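Local structure of glucose-binding protein (Thermus thermophilus HB27, 2B3F) at residues Trp173-Asp185 / Leu194-Phe208. The protein binds glucose and galactose as a periplasmic solute-binding protein and probably delivers the sugar to a binding-protein-dependent transport system. Sequence-based numbering, arbitrary orientation.
Sequences WESVALAVLGPDD and LKFTDPKAVRAWEVF
Trp173 turns its CG anti to the backbone N (chi1 -177°) and Trp205 holds its CG anti to the carbonyl carbon, and these torsions bring the two indoles together between helices 166-190 and 199-212. Trp173 NE1 sits over the centre of the Trp205 face, 3.3 Å from Trp205 CE2, with the planes inclined at 39°. On its opposite face the Trp173 indole carries the methyl of Ala177, while its pyrrole edge points into the face of Phe208, Trp173 CD1 lying 3.8 Å from Phe208 CG. Trp173 CB adds a CH-pi contact over that same phenyl ring. Met364 of helix 354-370 touches all three aromatic side chains. With Trp205 cut back to an alanine, Trp173 NE1 would probably lose the pi face it lies against, and a gap would be likely to open toward helix 354-370.

Segments 173-185 and 199-208 run closer to antiparallel than to parallel, their axes at 137° and 8.7 Å apart at closest approach. This closeness is consistent with the small side chains of Ala177 and Ala204, whose CA atoms are 4.8 Å apart. One turn further along, Val180 divides its branches: CG1 reaches Arg203 NH1 at 3.5 Å and CG2 meets Val207 CG2. Leu181 CD2 packs on Lys200 O and CB and on Leu194 CD2.

At the outer end, Lys200 bends at chi3 to place NZ 2.7 Å from Asp185 OD2, a salt bridge met on the syn side and somewhat out of the carboxylate plane; Asp185 OD1 binds Asn188 and a water. Asp198 N-caps helix 199-212 through OD1, which accepts from Lys200 N. Well away from the sugar site, the contact thus grades from a buried aromatic cluster, through aliphatic packing, to a charged pair that solvent probably screens in part, since Lys200 is exposed.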
ATOM      1  N   TRP A 173       9.930  -6.783   2.928  1.00 13.64           N
ATOM      2  CA  TRP A 173      11.254  -6.222   2.683  1.00 14.00           C
ATOM      3  C   TRP A 173      11.288  -4.700   2.913  1.00 13.93           C
ATOM      4  O   TRP A 173      12.214  -4.204   3.518  1.00 14.83           O
ATOM      5  CB  TRP A 173      11.746  -6.521   1.267  1.00 14.71           C
ATOM      6  CG  TRP A 173      13.145  -6.023   0.993  1.00 14.50           C
ATOM      7  CD1 TRP A 173      14.324  -6.703   1.204  1.00 15.76           C
ATOM      8  CD2 TRP A 173      13.529  -4.736   0.462  1.00 13.54           C
ATOM      9  NE1 TRP A 173      15.395  -5.928   0.843  1.00 15.94           N
ATOM     10  CE2 TRP A 173      14.947  -4.720   0.379  1.00 14.22           C
ATOM     11  CE3 TRP A 173      12.816  -3.605   0.051  1.00 15.10           C
ATOM     12  CZ2 TRP A 173      15.658  -3.615  -0.109  1.00 15.15           C
ATOM     13  CZ3 TRP A 173      13.516  -2.511  -0.428  1.00 15.20           C
ATOM     14  CH2 TRP A 173      14.932  -2.521  -0.497  1.00 15.01           C
ATOM     15  N   GLU A 174      10.263  -3.967   2.478  1.00 14.07           N
ATOM     16  CA  GLU A 174      10.347  -2.491   2.626  1.00 14.55           C
ATOM     17  C   GLU A 174      10.301  -2.080   4.099  1.00 14.90           C
ATOM     18  O   GLU A 174      10.929  -1.098   4.490  1.00 16.08           O
ATOM     19  CB  GLU A 174       9.360  -1.726   1.749  1.00 14.07           C
ATOM     20  CG  GLU A 174       7.887  -1.865   2.036  1.00 14.49           C
ATOM     21  CD  GLU A 174       7.039  -1.061   1.040  1.00 13.44           C
ATOM     22  OE1 GLU A 174       7.568  -0.681  -0.041  1.00 13.22           O
ATOM     23  OE2 GLU A 174       5.847  -0.839   1.332  1.00 13.58           O
ATOM     24  N   SER A 175       9.596  -2.842   4.927  1.00 14.52           N
ATOM     25  CA  SER A 175       9.647  -2.614   6.390  1.00 15.62           C
ATOM     26  C   SER A 175      11.041  -2.906   6.951  1.00 16.18           C
ATOM     27  O   SER A 175      11.595  -2.122   7.725  1.00 17.21           O
ATOM     28  CB  SER A 175       8.619  -3.440   7.138  1.00 15.85           C
ATOM     29  OG  SER A 175       7.371  -2.775   7.226  1.00 15.33           O
ATOM     30  N   VAL A 176      11.604  -4.049   6.568  1.00 16.08           N
ATOM     31  CA  VAL A 176      12.955  -4.400   7.002  1.00 16.53           C
ATOM     32  C   VAL A 176      13.966  -3.338   6.570  1.00 17.16           C
ATOM     33  O   VAL A 176      14.774  -2.884   7.390  1.00 17.67           O
ATOM     34  CB  VAL A 176      13.372  -5.814   6.494  1.00 16.60           C
ATOM     35  CG1 VAL A 176      14.850  -6.088   6.770  1.00 18.52           C
ATOM     36  CG2 VAL A 176      12.494  -6.891   7.114  1.00 17.24           C
ATOM     37  N   ALA A 177      13.931  -2.937   5.298  1.00 16.75           N
ATOM     38  CA  ALA A 177      14.830  -1.918   4.773  1.00 16.99           C
ATOM     39  C   ALA A 177      14.702  -0.580   5.519  1.00 17.48           C
ATOM     40  O   ALA A 177      15.715   0.076   5.836  1.00 17.32           O
ATOM     41  CB  ALA A 177      14.588  -1.719   3.282  1.00 17.56           C
ATOM     42  N   LEU A 178      13.466  -0.169   5.801  1.00 17.37           N
ATOM     43  CA  LEU A 178      13.255   1.090   6.509  1.00 17.91           C
ATOM     44  C   LEU A 178      13.897   1.018   7.892  1.00 18.74           C
ATOM     45  O   LEU A 178      14.538   1.978   8.336  1.00 20.06           O
ATOM     46  CB  LEU A 178      11.760   1.421   6.628  1.00 17.94           C
ATOM     47  CG  LEU A 178      11.427   2.679   7.459  1.00 17.50           C
ATOM     48  CD1 LEU A 178      12.053   3.935   6.839  1.00 18.21           C
ATOM     49  CD2 LEU A 178       9.907   2.852   7.624  1.00 17.87           C
ATOM     50  N   ALA A 179      13.709  -0.110   8.569  1.00 18.92           N
ATOM     51  CA  ALA A 179      14.278  -0.309   9.917  1.00 19.61           C
ATOM     52  C   ALA A 179      15.803  -0.252   9.865  1.00 20.32           C
ATOM     53  O   ALA A 179      16.430   0.403  10.708  1.00 21.20           O
ATOM     54  CB  ALA A 179      13.835  -1.635  10.499  1.00 19.86           C
ATOM     55  N   VAL A 180      16.390  -0.922   8.876  1.00 19.83           N
ATOM     56  CA  VAL A 180      17.848  -1.044   8.772  1.00 20.47           C
ATOM     57  C   VAL A 180      18.503   0.276   8.373  1.00 21.02           C
ATOM     58  O   VAL A 180      19.551   0.649   8.898  1.00 21.39           O
ATOM     59  CB  VAL A 180      18.246  -2.197   7.792  1.00 20.53           C
ATOM     60  CG1 VAL A 180      19.699  -2.148   7.424  1.00 21.71           C
ATOM     61  CG2 VAL A 180      17.916  -3.547   8.415  1.00 19.69           C
ATOM     62  N   LEU A 181      17.874   0.986   7.447  1.00 20.36           N
ATOM     63  CA  LEU A 181      18.437   2.212   6.898  1.00 20.36           C
ATOM     64  C   LEU A 181      18.067   3.461   7.662  1.00 20.14           C
ATOM     65  O   LEU A 181      18.816   4.437   7.649  1.00 20.87           O
ATOM     66  CB  LEU A 181      17.995   2.383   5.442  1.00 19.94           C
ATOM     67  CG  LEU A 181      18.523   1.339   4.458  1.00 20.03           C
ATOM     68  CD1 LEU A 181      17.874   1.538   3.101  1.00 19.89           C
ATOM     69  CD2 LEU A 181      20.054   1.435   4.360  1.00 21.10           C
ATOM     70  N   GLY A 182      16.901   3.434   8.294  1.00 20.20           N
ATOM     71  CA  GLY A 182      16.256   4.647   8.799  1.00 20.40           C
ATOM     72  C   GLY A 182      15.625   5.448   7.668  1.00 20.06           C
ATOM     73  O   GLY A 182      15.910   5.211   6.481  1.00 19.25           O
ATOM     74  N   PRO A 183      14.775   6.433   8.012  1.00 20.44           N
ATOM     75  CA  PRO A 183      14.022   7.148   6.983  1.00 20.79           C
ATOM     76  C   PRO A 183      14.858   7.946   5.976  1.00 20.76           C
ATOM     77  O   PRO A 183      14.511   8.023   4.785  1.00 19.58           O
ATOM     78  CB  PRO A 183      13.094   8.067   7.795  1.00 21.32           C
ATOM     79  CG  PRO A 183      13.699   8.145   9.146  1.00 21.00           C
ATOM     80  CD  PRO A 183      14.443   6.882   9.374  1.00 20.06           C
ATOM     81  N   ASP A 184      15.961   8.535   6.427  1.00 20.86           N
ATOM     82  CA  ASP A 184      16.755   9.361   5.532  1.00 21.37           C
ATOM     83  C   ASP A 184      17.431   8.530   4.456  1.00 20.65           C
ATOM     84  O   ASP A 184      17.364   8.878   3.282  1.00 20.71           O
ATOM     85  CB  ASP A 184      17.797  10.157   6.318  1.00 22.68           C
ATOM     86  CG  ASP A 184      17.178  11.296   7.121  1.00 25.84           C
ATOM     87  OD1 ASP A 184      16.190  11.907   6.666  1.00 29.62           O
ATOM     88  OD2 ASP A 184      17.711  11.584   8.214  1.00 33.86           O
ATOM     89  N   ASP A 185      18.091   7.442   4.850  1.00 20.59           N
ATOM     90  CA  ASP A 185      18.768   6.589   3.867  1.00 20.29           C
ATOM     91  C   ASP A 185      17.771   5.773   3.036  1.00 19.22           C
ATOM     92  O   ASP A 185      18.045   5.505   1.869  1.00 18.80           O
ATOM     93  CB  ASP A 185      19.823   5.682   4.507  1.00 21.14           C
ATOM     94  CG  ASP A 185      21.208   6.314   4.529  1.00 22.46           C
ATOM     95  OD1 ASP A 185      21.448   7.322   3.832  1.00 23.58           O
ATOM     96  OD2 ASP A 185      22.058   5.779   5.256  1.00 25.74           O
ATOM     97  N   LEU A 194      21.921   7.042  -2.352  1.00 23.58           N
ATOM     98  CA  LEU A 194      22.447   5.818  -1.756  1.00 23.29           C
ATOM     99  C   LEU A 194      22.240   4.688  -2.751  1.00 22.81           C
ATOM    100  O   LEU A 194      21.119   4.452  -3.212  1.00 22.16           O
ATOM    101  CB  LEU A 194      21.752   5.500  -0.441  1.00 22.67           C
ATOM    102  CG  LEU A 194      22.217   4.248   0.317  1.00 23.26           C
ATOM    103  CD1 LEU A 194      23.598   4.415   0.923  1.00 24.48           C
ATOM    104  CD2 LEU A 194      21.227   3.935   1.390  1.00 23.28           C
ATOM    105  N   LYS A 195      23.332   3.995  -3.070  1.00 22.49           N
ATOM    106  CA  LYS A 195      23.282   2.847  -3.957  1.00 22.64           C
ATOM    107  C   LYS A 195      22.786   1.614  -3.193  1.00 21.36           C
ATOM    108  O   LYS A 195      23.032   1.472  -1.988  1.00 20.34           O
ATOM    109  CB  LYS A 195      24.659   2.572  -4.572  1.00 22.91           C
ATOM    110  CG  LYS A 195      25.117   3.645  -5.565  1.00 25.90           C
ATOM    111  CD  LYS A 195      26.312   3.195  -6.426  1.00 26.90           C
ATOM    112  CE  LYS A 195      25.904   2.135  -7.485  1.00 31.48           C
ATOM    113  NZ  LYS A 195      26.918   1.781  -8.563  1.00 31.86           N
ATOM    114  N   PHE A 196      22.089   0.737  -3.918  1.00 20.06           N
ATOM    115  CA  PHE A 196      21.620  -0.536  -3.370  1.00 20.36           C
ATOM    116  C   PHE A 196      22.782  -1.447  -2.980  1.00 20.21           C
ATOM    117  O   PHE A 196      22.635  -2.308  -2.137  1.00 19.90           O
ATOM    118  CB  PHE A 196      20.705  -1.250  -4.372  1.00 19.43           C
ATOM    119  CG  PHE A 196      19.374  -0.568  -4.555  1.00 17.72           C
ATOM    120  CD1 PHE A 196      18.307  -0.893  -3.741  1.00 19.39           C
ATOM    121  CD2 PHE A 196      19.210   0.422  -5.510  1.00 19.05           C
ATOM    122  CE1 PHE A 196      17.078  -0.254  -3.902  1.00 18.49           C
ATOM    123  CE2 PHE A 196      17.991   1.073  -5.655  1.00 18.71           C
ATOM    124  CZ  PHE A 196      16.942   0.729  -4.851  1.00 18.37           C
ATOM    125  N   THR A 197      23.929  -1.228  -3.607  1.00 20.97           N
ATOM    126  CA  THR A 197      25.148  -1.975  -3.328  1.00 21.96           C
ATOM    127  C   THR A 197      25.967  -1.392  -2.170  1.00 23.11           C
ATOM    128  O   THR A 197      26.987  -1.963  -1.797  1.00 23.62           O
ATOM    129  CB  THR A 197      26.040  -2.024  -4.570  1.00 21.57           C
ATOM    130  OG1 THR A 197      26.209  -0.697  -5.079  1.00 23.16           O
ATOM    131  CG2 THR A 197      25.425  -2.897  -5.639  1.00 22.29           C
ATOM    132  N   ASP A 198      25.535  -0.274  -1.601  1.00 23.92           N
ATOM    133  CA  ASP A 198      26.164   0.238  -0.382  1.00 23.89           C
ATOM    134  C   ASP A 198      26.003  -0.783   0.737  1.00 24.11           C
ATOM    135  O   ASP A 198      24.921  -1.361   0.907  1.00 23.53           O
ATOM    136  CB  ASP A 198      25.538   1.555   0.067  1.00 24.70           C
ATOM    137  CG  ASP A 198      26.334   2.220   1.183  1.00 24.92           C
ATOM    138  OD1 ASP A 198      26.161   1.865   2.368  1.00 26.31           O
ATOM    139  OD2 ASP A 198      27.141   3.100   0.844  1.00 30.19           O
ATOM    140  N   PRO A 199      27.081  -1.016   1.525  1.00 24.25           N
ATOM    141  CA  PRO A 199      26.964  -1.931   2.672  1.00 23.84           C
ATOM    142  C   PRO A 199      25.736  -1.731   3.555  1.00 23.55           C
ATOM    143  O   PRO A 199      25.159  -2.709   4.027  1.00 23.44           O
ATOM    144  CB  PRO A 199      28.284  -1.691   3.429  1.00 24.79           C
ATOM    145  CG  PRO A 199      29.243  -1.414   2.329  1.00 23.85           C
ATOM    146  CD  PRO A 199      28.466  -0.532   1.363  1.00 24.44           C
ATOM    147  N   LYS A 200      25.338  -0.479   3.783  1.00 23.11           N
ATOM    148  CA  LYS A 200      24.148  -0.195   4.586  1.00 23.03           C
ATOM    149  C   LYS A 200      22.904  -0.843   3.963  1.00 22.33           C
ATOM    150  O   LYS A 200      22.077  -1.397   4.676  1.00 22.06           O
ATOM    151  CB  LYS A 200      23.928   1.323   4.736  1.00 23.21           C
ATOM    152  CG  LYS A 200      24.966   1.995   5.664  1.00 24.94           C
ATOM    153  CD  LYS A 200      24.750   3.508   5.859  1.00 24.66           C
ATOM    154  CE  LYS A 200      25.033   4.318   4.600  1.00 26.69           C
ATOM    155  NZ  LYS A 200      24.756   5.783   4.802  1.00 27.23           N
ATOM    156  N   ALA A 201      22.797  -0.765   2.634  1.00 21.68           N
ATOM    157  CA  ALA A 201      21.631  -1.290   1.922  1.00 21.62           C
ATOM    158  C   ALA A 201      21.729  -2.808   1.692  1.00 21.73           C
ATOM    159  O   ALA A 201      20.713  -3.483   1.672  1.00 21.23           O
ATOM    160  CB  ALA A 201      21.449  -0.566   0.604  1.00 21.07           C
ATOM    161  N   VAL A 202      22.947  -3.341   1.527  1.00 21.54           N
ATOM    162  CA  VAL A 202      23.131  -4.795   1.499  1.00 22.10           C
ATOM    163  C   VAL A 202      22.647  -5.428   2.807  1.00 21.88           C
ATOM    164  O   VAL A 202      22.059  -6.509   2.801  1.00 21.70           O
ATOM    165  CB  VAL A 202      24.620  -5.179   1.235  1.00 21.96           C
ATOM    166  CG1 VAL A 202      24.824  -6.697   1.349  1.00 22.50           C
ATOM    167  CG2 VAL A 202      25.079  -4.678  -0.109  1.00 21.73           C
ATOM    168  N   ARG A 203      22.879  -4.754   3.933  1.00 22.45           N
ATOM    169  CA  ARG A 203      22.422  -5.247   5.228  1.00 22.88           C
ATOM    170  C   ARG A 203      20.890  -5.474   5.331  1.00 22.24           C
ATOM    171  O   ARG A 203      20.424  -6.348   6.072  1.00 21.56           O
ATOM    172  CB  ARG A 203      22.882  -4.293   6.345  1.00 23.31           C
ATOM    173  CG  ARG A 203      22.658  -4.876   7.718  1.00 25.31           C
ATOM    174  CD  ARG A 203      23.206  -4.037   8.867  1.00 28.89           C
ATOM    175  NE  ARG A 203      22.408  -4.370  10.050  1.00 34.28           N
ATOM    176  CZ  ARG A 203      21.624  -3.528  10.729  1.00 35.57           C
ATOM    177  NH1 ARG A 203      21.545  -2.228  10.427  1.00 37.07           N
ATOM    178  NH2 ARG A 203      20.922  -4.000  11.756  1.00 38.12           N
ATOM    179  N   ALA A 204      20.105  -4.682   4.592  1.00 21.04           N
ATOM    180  CA  ALA A 204      18.667  -4.870   4.574  1.00 20.89           C
ATOM    181  C   ALA A 204      18.340  -6.302   4.170  1.00 20.20           C
ATOM    182  O   ALA A 204      17.459  -6.930   4.738  1.00 19.60           O
ATOM    183  CB  ALA A 204      18.019  -3.865   3.618  1.00 21.06           C
ATOM    184  N   TRP A 205      19.063  -6.815   3.183  1.00 20.12           N
ATOM    185  CA  TRP A 205      18.827  -8.169   2.701  1.00 20.67           C
ATOM    186  C   TRP A 205      19.296  -9.238   3.693  1.00 21.02           C
ATOM    187  O   TRP A 205      18.674 -10.295   3.790  1.00 20.36           O
ATOM    188  CB  TRP A 205      19.493  -8.379   1.344  1.00 19.91           C
ATOM    189  CG  TRP A 205      18.931  -7.524   0.240  1.00 19.53           C
ATOM    190  CD1 TRP A 205      19.452  -6.360  -0.252  1.00 19.81           C
ATOM    191  CD2 TRP A 205      17.773  -7.803  -0.550  1.00 18.43           C
ATOM    192  NE1 TRP A 205      18.675  -5.883  -1.273  1.00 19.77           N
ATOM    193  CE2 TRP A 205      17.636  -6.747  -1.484  1.00 19.06           C
ATOM    194  CE3 TRP A 205      16.836  -8.829  -0.554  1.00 19.75           C
ATOM    195  CZ2 TRP A 205      16.596  -6.694  -2.403  1.00 19.32           C
ATOM    196  CZ3 TRP A 205      15.792  -8.775  -1.462  1.00 20.02           C
ATOM    197  CH2 TRP A 205      15.682  -7.710  -2.380  1.00 18.76           C
ATOM    198  N   GLU A 206      20.378  -8.963   4.426  1.00 22.21           N
ATOM    199  CA  GLU A 206      20.847  -9.868   5.492  1.00 22.13           C
ATOM    200  C   GLU A 206      19.794 -10.037   6.569  1.00 21.80           C
ATOM    201  O   GLU A 206      19.458 -11.169   6.955  1.00 22.34           O
ATOM    202  CB  GLU A 206      22.130  -9.330   6.148  1.00 23.41           C
ATOM    203  CG  GLU A 206      22.915 -10.309   7.054  1.00 25.60           C
ATOM    204  CD  GLU A 206      22.342 -10.595   8.483  1.00 32.77           C
ATOM    205  OE1 GLU A 206      21.820  -9.672   9.181  1.00 35.17           O
ATOM    206  OE2 GLU A 206      22.468 -11.781   8.920  1.00 35.22           O
ATOM    207  N   VAL A 207      19.277  -8.915   7.069  1.00 20.97           N
ATOM    208  CA  VAL A 207      18.260  -8.980   8.096  1.00 20.65           C
ATOM    209  C   VAL A 207      17.012  -9.649   7.505  1.00 19.99           C
ATOM    210  O   VAL A 207      16.420 -10.514   8.116  1.00 20.23           O
ATOM    211  CB  VAL A 207      17.930  -7.598   8.686  1.00 20.38           C
ATOM    212  CG1 VAL A 207      16.786  -7.709   9.704  1.00 20.64           C
ATOM    213  CG2 VAL A 207      19.191  -6.968   9.312  1.00 21.18           C
ATOM    214  N   PHE A 208      16.633  -9.256   6.293  1.00 19.47           N
ATOM    215  CA  PHE A 208      15.452  -9.834   5.618  1.00 19.19           C
ATOM    216  C   PHE A 208      15.512 -11.372   5.526  1.00 19.21           C
ATOM    217  O   PHE A 208      14.535 -12.065   5.815  1.00 18.71           O
ATOM    218  CB  PHE A 208      15.313  -9.203   4.226  1.00 18.33           C
ATOM    219  CG  PHE A 208      14.147  -9.712   3.435  1.00 18.04           C
ATOM    220  CD1 PHE A 208      12.853  -9.469   3.856  1.00 17.29           C
ATOM    221  CD2 PHE A 208      14.340 -10.397   2.248  1.00 18.15           C
ATOM    222  CE1 PHE A 208      11.775  -9.934   3.122  1.00 16.86           C
ATOM    223  CE2 PHE A 208      13.270 -10.859   1.512  1.00 17.91           C
ATOM    224  CZ  PHE A 208      11.981 -10.632   1.948  1.00 17.73           C
TER
HETATM  225  O   HOH W   1      18.674  -1.467  12.474  1.00 48.24           O
HETATM  226  O   HOH W   2      23.983   8.147   2.602  1.00 42.33           O